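PKS (Streptomyces sp. CNQ431, PDB 5YDA) is a polyketide synthase whose acyltransferase domain, the part in this crystal, probably selects acyl extender units with broad specificity for loading onto a carrier protein. Local coordinates at residues Leu196-Cys208 with Trp345-Ile359. Numbering follows the deposited sequence.
Sequences LIGHSLGEYTAAC and WVDHTRRTVRFADGI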
ATOM      1  N   LEU A 196       5.837   9.562   0.723  1.00 20.59           N
ATOM      2  CA  LEU A 196       5.076   8.517   1.382  1.00 23.07           C
ATOM      3  C   LEU A 196       3.792   9.103   1.942  1.00 25.34           C
ATOM      4  O   LEU A 196       3.758  10.252   2.401  1.00 24.82           O
ATOM      5  CB  LEU A 196       5.873   7.875   2.529  1.00 21.77           C
ATOM      6  CG  LEU A 196       7.259   7.339   2.155  1.00 25.85           C
ATOM      7  CD1 LEU A 196       8.198   7.391   3.355  1.00 24.65           C
ATOM      8  CD2 LEU A 196       7.125   5.913   1.651  1.00 27.06           C
ATOM      9  N   ILE A 197       2.739   8.300   1.926  1.00 19.74           N
ATOM     10  CA  ILE A 197       1.533   8.619   2.678  1.00 20.41           C
ATOM     11  C   ILE A 197       0.938   7.312   3.183  1.00 18.81           C
ATOM     12  O   ILE A 197       0.923   6.298   2.475  1.00 22.29           O
ATOM     13  CB  ILE A 197       0.527   9.439   1.833  1.00 21.48           C
ATOM     14  CG1 ILE A 197      -0.622   9.956   2.711  1.00 21.24           C
ATOM     15  CG2 ILE A 197      -0.038   8.614   0.682  1.00 17.20           C
ATOM     16  CD1 ILE A 197      -1.619  10.879   1.949  1.00 21.75           C
ATOM     17  N   GLY A 198       0.487   7.317   4.436  1.00 19.34           N
ATOM     18  CA  GLY A 198      -0.165   6.173   5.022  1.00 19.27           C
ATOM     19  C   GLY A 198      -1.550   6.561   5.511  1.00 20.42           C
ATOM     20  O   GLY A 198      -1.914   7.739   5.551  1.00 26.06           O
ATOM     21  N   HIS A 199      -2.318   5.548   5.894  1.00 20.13           N
ATOM     22  CA  HIS A 199      -3.651   5.746   6.447  1.00 20.26           C
ATOM     23  C   HIS A 199      -3.640   5.149   7.847  1.00 20.61           C
ATOM     24  O   HIS A 199      -3.623   3.923   7.991  1.00 19.90           O
ATOM     25  CB  HIS A 199      -4.725   5.095   5.569  1.00 16.90           C
ATOM     26  CG  HIS A 199      -6.112   5.551   5.891  1.00 21.88           C
ATOM     27  ND1 HIS A 199      -6.737   5.240   7.082  1.00 23.08           N
ATOM     28  CD2 HIS A 199      -6.993   6.313   5.188  1.00 17.34           C
ATOM     29  CE1 HIS A 199      -7.946   5.781   7.092  1.00 20.13           C
ATOM     30  NE2 HIS A 199      -8.120   6.445   5.963  1.00 17.87           N
ATOM     31  N   SER A 200      -3.619   6.015   8.869  1.00 17.81           N
ATOM     32  CA  SER A 200      -3.650   5.600  10.263  1.00 23.00           C
ATOM     33  C   SER A 200      -2.475   4.676  10.559  1.00 22.21           C
ATOM     34  O   SER A 200      -1.325   5.119  10.589  1.00 22.98           O
ATOM     35  CB  SER A 200      -4.984   4.915  10.591  1.00 23.69           C
ATOM     36  OG  SER A 200      -5.259   4.940  11.988  1.00 28.96           O
ATOM     37  N   LEU A 201      -2.751   3.388  10.751  1.00 23.74           N
ATOM     38  CA  LEU A 201      -1.674   2.414  10.928  1.00 25.32           C
ATOM     39  C   LEU A 201      -0.583   2.589   9.867  1.00 25.26           C
ATOM     40  O   LEU A 201       0.615   2.538  10.175  1.00 22.37           O
ATOM     41  CB  LEU A 201      -2.274   1.006  10.908  1.00 22.59           C
ATOM     42  CG  LEU A 201      -1.535  -0.291  11.257  1.00 27.98           C
ATOM     43  CD1 LEU A 201      -0.850  -0.892  10.061  1.00 28.05           C
ATOM     44  CD2 LEU A 201      -0.527   0.002  12.318  1.00 31.76           C
ATOM     45  N   GLY A 202      -0.979   2.854   8.619  1.00 20.87           N
ATOM     46  CA  GLY A 202      -0.016   3.011   7.548  1.00 19.14           C
ATOM     47  C   GLY A 202       0.916   4.194   7.713  1.00 21.52           C
ATOM     48  O   GLY A 202       1.991   4.216   7.095  1.00 21.28           O
ATOM     49  N   GLU A 203       0.524   5.197   8.509  1.00 21.80           N
ATOM     50  CA  GLU A 203       1.429   6.318   8.759  1.00 21.14           C
ATOM     51  C   GLU A 203       2.630   5.883   9.588  1.00 21.32           C
ATOM     52  O   GLU A 203       3.727   6.438   9.428  1.00 21.19           O
ATOM     53  CB  GLU A 203       0.695   7.475   9.447  1.00 21.69           C
ATOM     54  CG  GLU A 203       1.575   8.728   9.559  1.00 24.73           C
ATOM     55  CD  GLU A 203       0.783  10.038   9.593  1.00 27.11           C
ATOM     56  OE1 GLU A 203       1.158  10.934  10.393  1.00 24.22           O
ATOM     57  OE2 GLU A 203      -0.206  10.165   8.822  1.00 21.37           O
ATOM     58  N   TYR A 204       2.453   4.891  10.464  1.00 18.48           N
ATOM     59  CA  TYR A 204       3.602   4.311  11.148  1.00 19.58           C
ATOM     60  C   TYR A 204       4.537   3.641  10.160  1.00 24.36           C
ATOM     61  O   TYR A 204       5.762   3.827  10.229  1.00 24.21           O
ATOM     62  CB  TYR A 204       3.145   3.327  12.222  1.00 16.68           C
ATOM     63  CG  TYR A 204       2.624   4.054  13.435  1.00 21.32           C
ATOM     64  CD1 TYR A 204       3.459   4.314  14.525  1.00 17.35           C
ATOM     65  CD2 TYR A 204       1.331   4.561  13.460  1.00 19.01           C
ATOM     66  CE1 TYR A 204       2.997   5.012  15.626  1.00 17.56           C
ATOM     67  CE2 TYR A 204       0.854   5.256  14.563  1.00 21.56           C
ATOM     68  CZ  TYR A 204       1.701   5.480  15.650  1.00 24.72           C
ATOM     69  OH  TYR A 204       1.254   6.178  16.761  1.00 26.13           O
ATOM     70  N   THR A 205       3.983   2.872   9.220  1.00 21.34           N
ATOM     71  CA  THR A 205       4.838   2.247   8.220  1.00 21.15           C
ATOM     72  C   THR A 205       5.575   3.310   7.428  1.00 22.79           C
ATOM     73  O   THR A 205       6.767   3.162   7.133  1.00 22.06           O
ATOM     74  CB  THR A 205       4.024   1.359   7.266  1.00 17.01           C
ATOM     75  OG1 THR A 205       3.013   0.659   8.000  1.00 19.75           O
ATOM     76  CG2 THR A 205       4.941   0.344   6.572  1.00 15.16           C
ATOM     77  N   ALA A 206       4.865   4.383   7.070  1.00 21.65           N
ATOM     78  CA  ALA A 206       5.478   5.489   6.341  1.00 21.76           C
ATOM     79  C   ALA A 206       6.588   6.119   7.163  1.00 26.17           C
ATOM     80  O   ALA A 206       7.656   6.443   6.632  1.00 28.01           O
ATOM     81  CB  ALA A 206       4.413   6.539   5.986  1.00 19.96           C
ATOM     82  N   ALA A 207       6.359   6.285   8.468  1.00 22.12           N
ATOM     83  CA  ALA A 207       7.368   6.897   9.314  1.00 26.53           C
ATOM     84  C   ALA A 207       8.612   6.021   9.400  1.00 28.79           C
ATOM     85  O   ALA A 207       9.734   6.539   9.389  1.00 27.21           O
ATOM     86  CB  ALA A 207       6.793   7.186  10.704  1.00 25.32           C
ATOM     87  N   CYS A 208       8.439   4.693   9.456  1.00 23.09           N
ATOM     88  CA  CYS A 208       9.604   3.812   9.451  1.00 27.01           C
ATOM     89  C   CYS A 208      10.347   3.894   8.129  1.00 30.81           C
ATOM     90  O   CYS A 208      11.587   3.941   8.101  1.00 31.51           O
ATOM     91  CB  CYS A 208       9.200   2.366   9.727  1.00 19.72           C
ATOM     92  SG  CYS A 208       8.611   2.107  11.372  1.00 29.60           S
ATOM     93  N   TRP A 345       2.202  12.771  17.423  1.00 25.01           N
ATOM     94  CA  TRP A 345       1.817  11.383  17.214  1.00 25.46           C
ATOM     95  C   TRP A 345       0.619  11.001  18.071  1.00 26.41           C
ATOM     96  O   TRP A 345      -0.211  10.196  17.634  1.00 27.08           O
ATOM     97  CB  TRP A 345       3.012  10.463  17.469  1.00 23.83           C
ATOM     98  CG  TRP A 345       3.974  10.501  16.321  1.00 23.99           C
ATOM     99  CD1 TRP A 345       5.117  11.232  16.230  1.00 24.41           C
ATOM    100  CD2 TRP A 345       3.844   9.804  15.075  1.00 26.54           C
ATOM    101  NE1 TRP A 345       5.719  11.021  15.013  1.00 23.95           N
ATOM    102  CE2 TRP A 345       4.957  10.148  14.286  1.00 23.95           C
ATOM    103  CE3 TRP A 345       2.903   8.904  14.562  1.00 24.89           C
ATOM    104  CZ2 TRP A 345       5.155   9.633  13.016  1.00 23.83           C
ATOM    105  CZ3 TRP A 345       3.096   8.402  13.301  1.00 23.46           C
ATOM    106  CH2 TRP A 345       4.212   8.768  12.537  1.00 23.88           C
ATOM    107  N   VAL A 346       0.499  11.576  19.271  1.00 24.11           N
ATOM    108  CA  VAL A 346      -0.720  11.403  20.059  1.00 25.36           C
ATOM    109  C   VAL A 346      -1.917  11.983  19.308  1.00 26.60           C
ATOM    110  O   VAL A 346      -2.961  11.336  19.179  1.00 27.31           O
ATOM    111  CB  VAL A 346      -0.564  12.044  21.455  1.00 29.42           C
ATOM    112  CG1 VAL A 346      -1.905  12.030  22.207  1.00 19.80           C
ATOM    113  CG2 VAL A 346       0.502  11.312  22.273  1.00 25.27           C
ATOM    114  N   ASP A 347      -1.782  13.216  18.805  1.00 25.93           N
ATOM    115  CA  ASP A 347      -2.849  13.829  18.013  1.00 27.82           C
ATOM    116  C   ASP A 347      -3.211  12.971  16.807  1.00 30.37           C
ATOM    117  O   ASP A 347      -4.386  12.867  16.435  1.00 28.55           O
ATOM    118  CB  ASP A 347      -2.430  15.222  17.534  1.00 29.57           C
ATOM    119  CG  ASP A 347      -2.430  16.248  18.642  1.00 35.74           C
ATOM    120  OD1 ASP A 347      -3.092  16.020  19.676  1.00 38.45           O
ATOM    121  OD2 ASP A 347      -1.768  17.291  18.469  1.00 43.91           O
ATOM    122  N   HIS A 348      -2.206  12.374  16.166  1.00 27.64           N
ATOM    123  CA  HIS A 348      -2.465  11.561  14.990  1.00 28.89           C
ATOM    124  C   HIS A 348      -3.482  10.467  15.291  1.00 29.51           C
ATOM    125  O   HIS A 348      -4.386  10.213  14.485  1.00 27.91           O
ATOM    126  CB  HIS A 348      -1.161  10.955  14.470  1.00 25.49           C
ATOM    127  CG  HIS A 348      -1.375   9.973  13.366  1.00 28.82           C
ATOM    128  ND1 HIS A 348      -1.410   8.612  13.581  1.00 25.71           N
ATOM    129  CD2 HIS A 348      -1.610  10.155  12.044  1.00 25.52           C
ATOM    130  CE1 HIS A 348      -1.647   7.997  12.435  1.00 25.17           C
ATOM    131  NE2 HIS A 348      -1.768   8.910  11.487  1.00 22.71           N
ATOM    132  N   THR A 349      -3.373   9.843  16.470  1.00 26.13           N
ATOM    133  CA  THR A 349      -4.259   8.754  16.866  1.00 25.51           C
ATOM    134  C   THR A 349      -5.630   9.253  17.313  1.00 26.89           C
ATOM    135  O   THR A 349      -6.629   8.537  17.154  1.00 26.60           O
ATOM    136  CB  THR A 349      -3.571   7.932  17.967  1.00 30.29           C
ATOM    137  OG1 THR A 349      -2.558   7.111  17.364  1.00 35.13           O
ATOM    138  CG2 THR A 349      -4.555   7.047  18.765  1.00 20.57           C
ATOM    139  N   ARG A 350      -5.714  10.475  17.835  1.00 25.36           N
ATOM    140  CA  ARG A 350      -6.994  11.004  18.291  1.00 29.48           C
ATOM    141  C   ARG A 350      -7.790  11.679  17.174  1.00 27.03           C
ATOM    142  O   ARG A 350      -9.023  11.620  17.176  1.00 24.11           O
ATOM    143  CB  ARG A 350      -6.763  11.999  19.434  1.00 27.72           C
ATOM    144  CG  ARG A 350      -7.996  12.767  19.870  1.00 26.86           C
ATOM    145  CD  ARG A 350      -9.056  11.846  20.434  1.00 30.98           C
ATOM    146  NE  ARG A 350     -10.274  12.572  20.790  1.00 34.34           N
ATOM    147  CZ  ARG A 350     -11.173  13.028  19.913  1.00 36.56           C
ATOM    148  NH1 ARG A 350     -11.007  12.853  18.603  1.00 29.88           N
ATOM    149  NH2 ARG A 350     -12.243  13.674  20.348  1.00 29.41           N
ATOM    150  N   ARG A 351      -7.120  12.303  16.221  1.00 25.63           N
ATOM    151  CA  ARG A 351      -7.760  13.238  15.314  1.00 25.05           C
ATOM    152  C   ARG A 351      -8.087  12.602  13.968  1.00 28.85           C
ATOM    153  O   ARG A 351      -7.581  11.535  13.594  1.00 25.89           O
ATOM    154  CB  ARG A 351      -6.872  14.470  15.119  1.00 23.07           C
ATOM    155  CG  ARG A 351      -6.882  15.366  16.375  1.00 30.93           C
ATOM    156  CD  ARG A 351      -6.010  16.593  16.254  1.00 41.41           C
ATOM    157  NE  ARG A 351      -6.271  17.389  15.053  1.00 50.16           N
ATOM    158  CZ  ARG A 351      -5.513  18.420  14.678  1.00 54.36           C
ATOM    159  NH1 ARG A 351      -4.463  18.768  15.419  1.00 48.71           N
ATOM    160  NH2 ARG A 351      -5.792  19.102  13.570  1.00 50.01           N
ATOM    161  N   THR A 352      -8.966  13.289  13.249  1.00 27.66           N
ATOM    162  CA  THR A 352      -9.438  12.840  11.955  1.00 24.84           C
ATOM    163  C   THR A 352      -8.279  12.523  11.022  1.00 22.84           C
ATOM    164  O   THR A 352      -7.317  13.291  10.912  1.00 23.69           O
ATOM    165  CB  THR A 352     -10.331  13.927  11.349  1.00 29.69           C
ATOM    166  OG1 THR A 352     -11.377  14.252  12.285  1.00 27.00           O
ATOM    167  CG2 THR A 352     -10.942  13.453  10.012  1.00 22.87           C
ATOM    168  N   VAL A 353      -8.374  11.376  10.356  1.00 19.38           N
ATOM    169  CA  VAL A 353      -7.458  11.054   9.264  1.00 21.85           C
ATOM    170  C   VAL A 353      -7.867  11.888   8.046  1.00 25.07           C
ATOM    171  O   VAL A 353      -8.875  11.607   7.385  1.00 23.40           O
ATOM    172  CB  VAL A 353      -7.464   9.548   8.949  1.00 18.01           C
ATOM    173  CG1 VAL A 353      -6.563   9.238   7.784  1.00 15.65           C
ATOM    174  CG2 VAL A 353      -7.016   8.744  10.175  1.00 20.01           C
ATOM    175  N   ARG A 354      -7.084  12.921   7.748  1.00 21.79           N
ATOM    176  CA  ARG A 354      -7.303  13.741   6.560  1.00 21.30           C
ATOM    177  C   ARG A 354      -6.604  13.121   5.343  1.00 23.31           C
ATOM    178  O   ARG A 354      -5.704  13.698   4.732  1.00 21.72           O
ATOM    179  CB  ARG A 354      -6.822  15.164   6.808  1.00 25.79           C
ATOM    180  CG  ARG A 354      -7.449  15.840   8.033  1.00 29.00           C
ATOM    181  CD  ARG A 354      -8.814  16.413   7.693  1.00 38.05           C
ATOM    182  NE  ARG A 354      -9.604  16.728   8.887  1.00 44.28           N
ATOM    183  CZ  ARG A 354     -10.893  17.058   8.862  1.00 45.04           C
ATOM    184  NH1 ARG A 354     -11.538  17.328   9.995  1.00 45.61           N
ATOM    185  NH2 ARG A 354     -11.536  17.118   7.701  1.00 39.84           N
ATOM    186  N   PHE A 355      -7.054  11.926   4.960  1.00 21.01           N
ATOM    187  CA  PHE A 355      -6.371  11.234   3.868  1.00 22.31           C
ATOM    188  C   PHE A 355      -6.614  11.913   2.515  1.00 24.03           C
ATOM    189  O   PHE A 355      -5.679  12.081   1.722  1.00 23.24           O
ATOM    190  CB  PHE A 355      -6.802   9.772   3.802  1.00 18.93           C
ATOM    191  CG  PHE A 355      -6.055   8.999   2.768  1.00 23.58           C
ATOM    192  CD1 PHE A 355      -4.783   8.521   3.036  1.00 17.06           C
ATOM    193  CD2 PHE A 355      -6.604   8.778   1.513  1.00 21.35           C
ATOM    194  CE1 PHE A 355      -4.088   7.826   2.084  1.00 20.25           C
ATOM    195  CE2 PHE A 355      -5.905   8.074   0.560  1.00 23.92           C
ATOM    196  CZ  PHE A 355      -4.642   7.597   0.844  1.00 21.58           C
ATOM    197  N   ALA A 356      -7.867  12.275   2.215  1.00 22.04           N
ATOM    198  CA  ALA A 356      -8.176  12.882   0.919  1.00 24.16           C
ATOM    199  C   ALA A 356      -7.373  14.163   0.699  1.00 24.99           C
ATOM    200  O   ALA A 356      -6.806  14.377  -0.381  1.00 23.16           O
ATOM    201  CB  ALA A 356      -9.676  13.167   0.812  1.00 21.20           C
ATOM    202  N   ASP A 357      -7.316  15.030   1.720  1.00 22.91           N
ATOM    203  CA  ASP A 357      -6.462  16.208   1.635  1.00 23.07           C
ATOM    204  C   ASP A 357      -5.000  15.816   1.467  1.00 23.71           C
ATOM    205  O   ASP A 357      -4.266  16.435   0.682  1.00 25.66           O
ATOM    206  CB  ASP A 357      -6.640  17.077   2.879  1.00 25.27           C
ATOM    207  CG  ASP A 357      -8.026  17.667   2.976  1.00 30.64           C
ATOM    208  OD1 ASP A 357      -8.649  17.893   1.914  1.00 30.67           O
ATOM    209  OD2 ASP A 357      -8.501  17.890   4.110  1.00 31.65           O
ATOM    210  N   GLY A 358      -4.552  14.798   2.208  1.00 23.12           N
ATOM    211  CA  GLY A 358      -3.179  14.348   2.059  1.00 21.83           C
ATOM    212  C   GLY A 358      -2.855  13.925   0.639  1.00 25.59           C
ATOM    213  O   GLY A 358      -1.788  14.253   0.116  1.00 22.76           O
ATOM    214  N   ILE A 359      -3.776  13.194  -0.008  1.00 18.88           N
ATOM    215  CA  ILE A 359      -3.560  12.769  -1.392  1.00 21.21           C
ATOM    216  C   ILE A 359      -3.435  13.980  -2.316  1.00 26.96           C
ATOM    217  O   ILE A 359      -2.585  14.013  -3.214  1.00 25.00           O
ATOM    218  CB  ILE A 359      -4.695  11.828  -1.843  1.00 23.27           C
ATOM    219  CG1 ILE A 359      -4.415  10.412  -1.387  1.00 26.11           C
ATOM    220  CG2 ILE A 359      -4.778  11.801  -3.331  1.00 24.84           C
ATOM    221  CD1 ILE A 359      -3.242   9.792  -2.122  1.00 25.91           C
TER
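Tyr204 and Trp345 meet obliquely: the ring planes stand 49° apart, with Trp345 CZ3 3.9 Å above the centre of one tyrosine face. The indole's far corner, CH2, presses on Ala207 CB at 3.5 Å, so its six-membered ring lies against two residues about one turn apart on helix 201-210. Around the strand-to-helix turn the packing continues. Val353 sets CG1 almost squarely over the His199 ring, 3.8 Å from its centroid, a CH-pi contact, while Phe355 CB approaches His199 CD2. Ile197, with CG1 anti to the backbone N (chi1 -171°), sends CD1 to within 3.5 Å of Gly358 C, where the helix has no side chain to intervene.

Polar links between the two segments run through Asn328. His348 CE1 lies 3.4 Å from Ser200 O, which comes to the ring's edge, and the Glu203 carboxylate passes beside the same imidazole with the planes 46° apart. Asn328 OD1 accepts hydrogen bonds from His348 NE2 and Ser200 N, its ND2 donates to Gly198 O, and its backbone N donates to Glu203 OE2. Gly198, Ser200 and Gly202 fit the GxSxG nucleophile elbow of acyltransferases, and Ser200 OG bonds His298 NE2, consistent with a catalytic Ser-His pair. Because Arg351 O binds His298 ND1, the segment packing against the elbow would also help hold the histidine bonded to its serine.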